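Local atomic coordinates of putative metal resistance protein (Proteus mirabilis, PDB entry 6C29), a protein that primes the disulfide isomerase activity of its partner ScsC through its tandem immunoglobulin-fold periplasmic domain and is probably a protein-disulfide reductase. Residues P196-T199 / H204-V207. Residues are numbered along the deposited sequence; the frame is centred on the assembly and turned at random. Where two conformers were deposited one is given.
Sequences PQLT and HLSV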
ATOM      1  N   PRO A 196      13.207   3.104  -9.947  1.00 15.33           N
ATOM      2  CA  PRO A 196      14.055   1.906 -10.048  1.00 14.97           C
ATOM      3  C   PRO A 196      14.396   1.582 -11.481  1.00 13.54           C
ATOM      4  O   PRO A 196      13.526   1.687 -12.336  1.00 15.76           O
ATOM      5  CB  PRO A 196      13.186   0.792  -9.458  1.00 18.77           C
ATOM      6  CG  PRO A 196      12.182   1.477  -8.642  1.00 21.23           C
ATOM      7  CD  PRO A 196      11.920   2.794  -9.282  1.00 17.81           C
ATOM      8  N   GLN A 197      15.655   1.221 -11.742  1.00 12.38           N
ATOM      9  CA  GLN A 197      16.088   0.723 -13.056  1.00 12.06           C
ATOM     10  C   GLN A 197      16.305  -0.770 -13.007  1.00 12.09           C
ATOM     11  O   GLN A 197      17.135  -1.243 -12.264  1.00 13.52           O
ATOM     12  CB  GLN A 197      17.381   1.377 -13.522  1.00 15.88           C
ATOM     13  CG  GLN A 197      17.273   2.870 -13.641  1.00 23.59           C
ATOM     14  CD  GLN A 197      18.525   3.555 -14.177  1.00 29.55           C
ATOM     15  OE1 GLN A 197      19.480   2.917 -14.649  1.00 31.69           O
ATOM     16  NE2 GLN A 197      18.526   4.879 -14.080  1.00 32.06           N
ATOM     17  N   LEU A 198      15.535  -1.501 -13.793  1.00 11.46           N
ATOM     18  CA  LEU A 198      15.510  -2.960 -13.767  1.00 11.27           C
ATOM     19  C   LEU A 198      16.112  -3.547 -15.025  1.00 10.98           C
ATOM     20  O   LEU A 198      15.822  -3.100 -16.130  1.00 11.93           O
ATOM     21  CB  LEU A 198      14.078  -3.482 -13.635  1.00 11.27           C
ATOM     22  CG  LEU A 198      13.438  -3.351 -12.252  1.00 15.06           C
ATOM     23  CD1 LEU A 198      13.175  -1.908 -11.911  1.00 21.55           C
ATOM     24  CD2 LEU A 198      12.124  -4.162 -12.201  1.00 14.73           C
ATOM     25  N   THR A 199      16.962  -4.552 -14.828  1.00 10.10           N
ATOM     26  CA  THR A 199      17.561  -5.338 -15.899  1.00 11.31           C
ATOM     27  C   THR A 199      17.475  -6.784 -15.557  1.00 11.66           C
ATOM     28  O   THR A 199      17.914  -7.179 -14.477  1.00 14.27           O
ATOM     29  CB  THR A 199      19.029  -4.992 -16.136  1.00 15.07           C
ATOM     30  OG1 THR A 199      19.144  -3.590 -16.380  1.00 18.40           O
ATOM     31  CG2 THR A 199      19.551  -5.753 -17.362  1.00 19.31           C
ATOM     32  N   HIS A 204      17.750 -13.916 -13.156  1.00 12.55           N
ATOM     33  CA  HIS A 204      18.433 -12.858 -12.440  1.00 12.98           C
ATOM     34  C   HIS A 204      17.854 -11.493 -12.763  1.00 12.69           C
ATOM     35  O   HIS A 204      17.738 -11.098 -13.933  1.00 13.97           O
ATOM     36  CB  HIS A 204      19.922 -12.897 -12.774  1.00 15.96           C
ATOM     37  CG  HIS A 204      20.710 -11.788 -12.174  1.00 23.35           C
ATOM     38  ND1 HIS A 204      20.903 -11.652 -10.817  1.00 25.61           N
ATOM     39  CD2 HIS A 204      21.321 -10.728 -12.753  1.00 30.31           C
ATOM     40  CE1 HIS A 204      21.604 -10.553 -10.588  1.00 28.52           C
ATOM     41  NE2 HIS A 204      21.872  -9.979 -11.745  1.00 32.61           N
ATOM     42  N   LEU A 205      17.466 -10.785 -11.705  1.00 12.94           N
ATOM     43  CA  LEU A 205      16.981  -9.415 -11.807  1.00 12.70           C
ATOM     44  C   LEU A 205      17.887  -8.456 -11.034  1.00 13.48           C
ATOM     45  O   LEU A 205      18.085  -8.635  -9.837  1.00 14.86           O
ATOM     46  CB  LEU A 205      15.553  -9.359 -11.280  1.00 12.85           C
ATOM     47  CG  LEU A 205      14.879  -7.984 -11.165  1.00 13.33           C
ATOM     48  CD1 LEU A 205      14.774  -7.311 -12.474  1.00 13.68           C
ATOM     49  CD2 LEU A 205      13.500  -8.109 -10.554  1.00 12.89           C
ATOM     50  N   SER A 206      18.428  -7.465 -11.723  1.00 13.13           N
ATOM     51  CA  SER A 206      19.240  -6.432 -11.109  0.66 15.23           C
ATOM     52  C   SER A 206      18.430  -5.144 -11.049  1.00 13.32           C
ATOM     53  O   SER A 206      17.734  -4.789 -12.005  1.00 14.12           O
ATOM     54  CB  SER A 206      20.537  -6.220 -11.894  0.66 18.78           C
ATOM     55  OG  SER A 206      21.307  -5.182 -11.317  0.66 21.97           O
ATOM     56  N   VAL A 207      18.512  -4.454  -9.924  1.00 12.88           N
ATOM     57  CA  VAL A 207      17.812  -3.215  -9.697  1.00 13.06           C
ATOM     58  C   VAL A 207      18.771  -2.160  -9.203  1.00 13.37           C
ATOM     59  O   VAL A 207      19.569  -2.434  -8.305  1.00 15.55           O
ATOM     60  CB  VAL A 207      16.705  -3.393  -8.643  1.00 14.56           C
ATOM     61  CG1 VAL A 207      15.880  -2.152  -8.509  1.00 14.48           C
ATOM     62  CG2 VAL A 207      15.804  -4.599  -8.976  1.00 14.67           C
TER
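Thr-199 and Ser-206 face each other as an antiparallel hydrogen-bonded pair, and both backbone bonds of that pair are short and straight. The amide N of Thr-199 donates to Ser-206 O at 2.9 Å, while Ser-206 N gives its hydrogen to Thr-199 O at 2.8 Å with an N-H...O angle of 174°. Ser-206 O also receives a CA-H...O contact from Leu-198 CA at 3.4 Å; a similar one joins Val-207 CA to Gln-197 O, so the CA atoms of the neighbouring non-hydrogen-bonded pair, Leu-198 and Val-207, each make a weak contact with a carbonyl O.

On the face that carries Leu-198, Leu-205 and Val-207 the contact is apolar. Leu-198 leaves the strand with CG anti to its carbonyl carbon (chi1 -75°), and its side chain slants across that of Leu-205. Leu-198 CB lies 4.1 Å from Leu-205 CD1; Leu-198 CG, the branch point, touches this same methyl and also Val-207 CG2, at 4.2 Å; beyond it, CD2 meets Leu-205 CD1, while Leu-198 CD1 turns back toward its own strand, 3.6 Å from Pro-196 CB. Leu-205 CD1 therefore sits against CB, CG and CD2 of Leu-198 and lies 3.7 Å from Thr-199 O. Val-207 spreads its two methyls between partners: CG2 goes to Leu-198, whereas CG1 reaches Pro-196 CB at 4.1 Å.

Beneath this apolar face, Ile-183 of strand 182-186 touches both Pro-196 and Leu-198, and Trp-178 and Pro-181 pack on Leu-205. Strand 166-173 flanks the other edge of strand 204-213, whereas strand 191-201 is outermost in its four-stranded sheet within this chain. The arrangement is that of an antiparallel beta hairpin, strands 191-201 and 204-213, at the margin of a sheet in the second immunoglobulin-fold unit of the N-terminal periplasmic domain of ScsB.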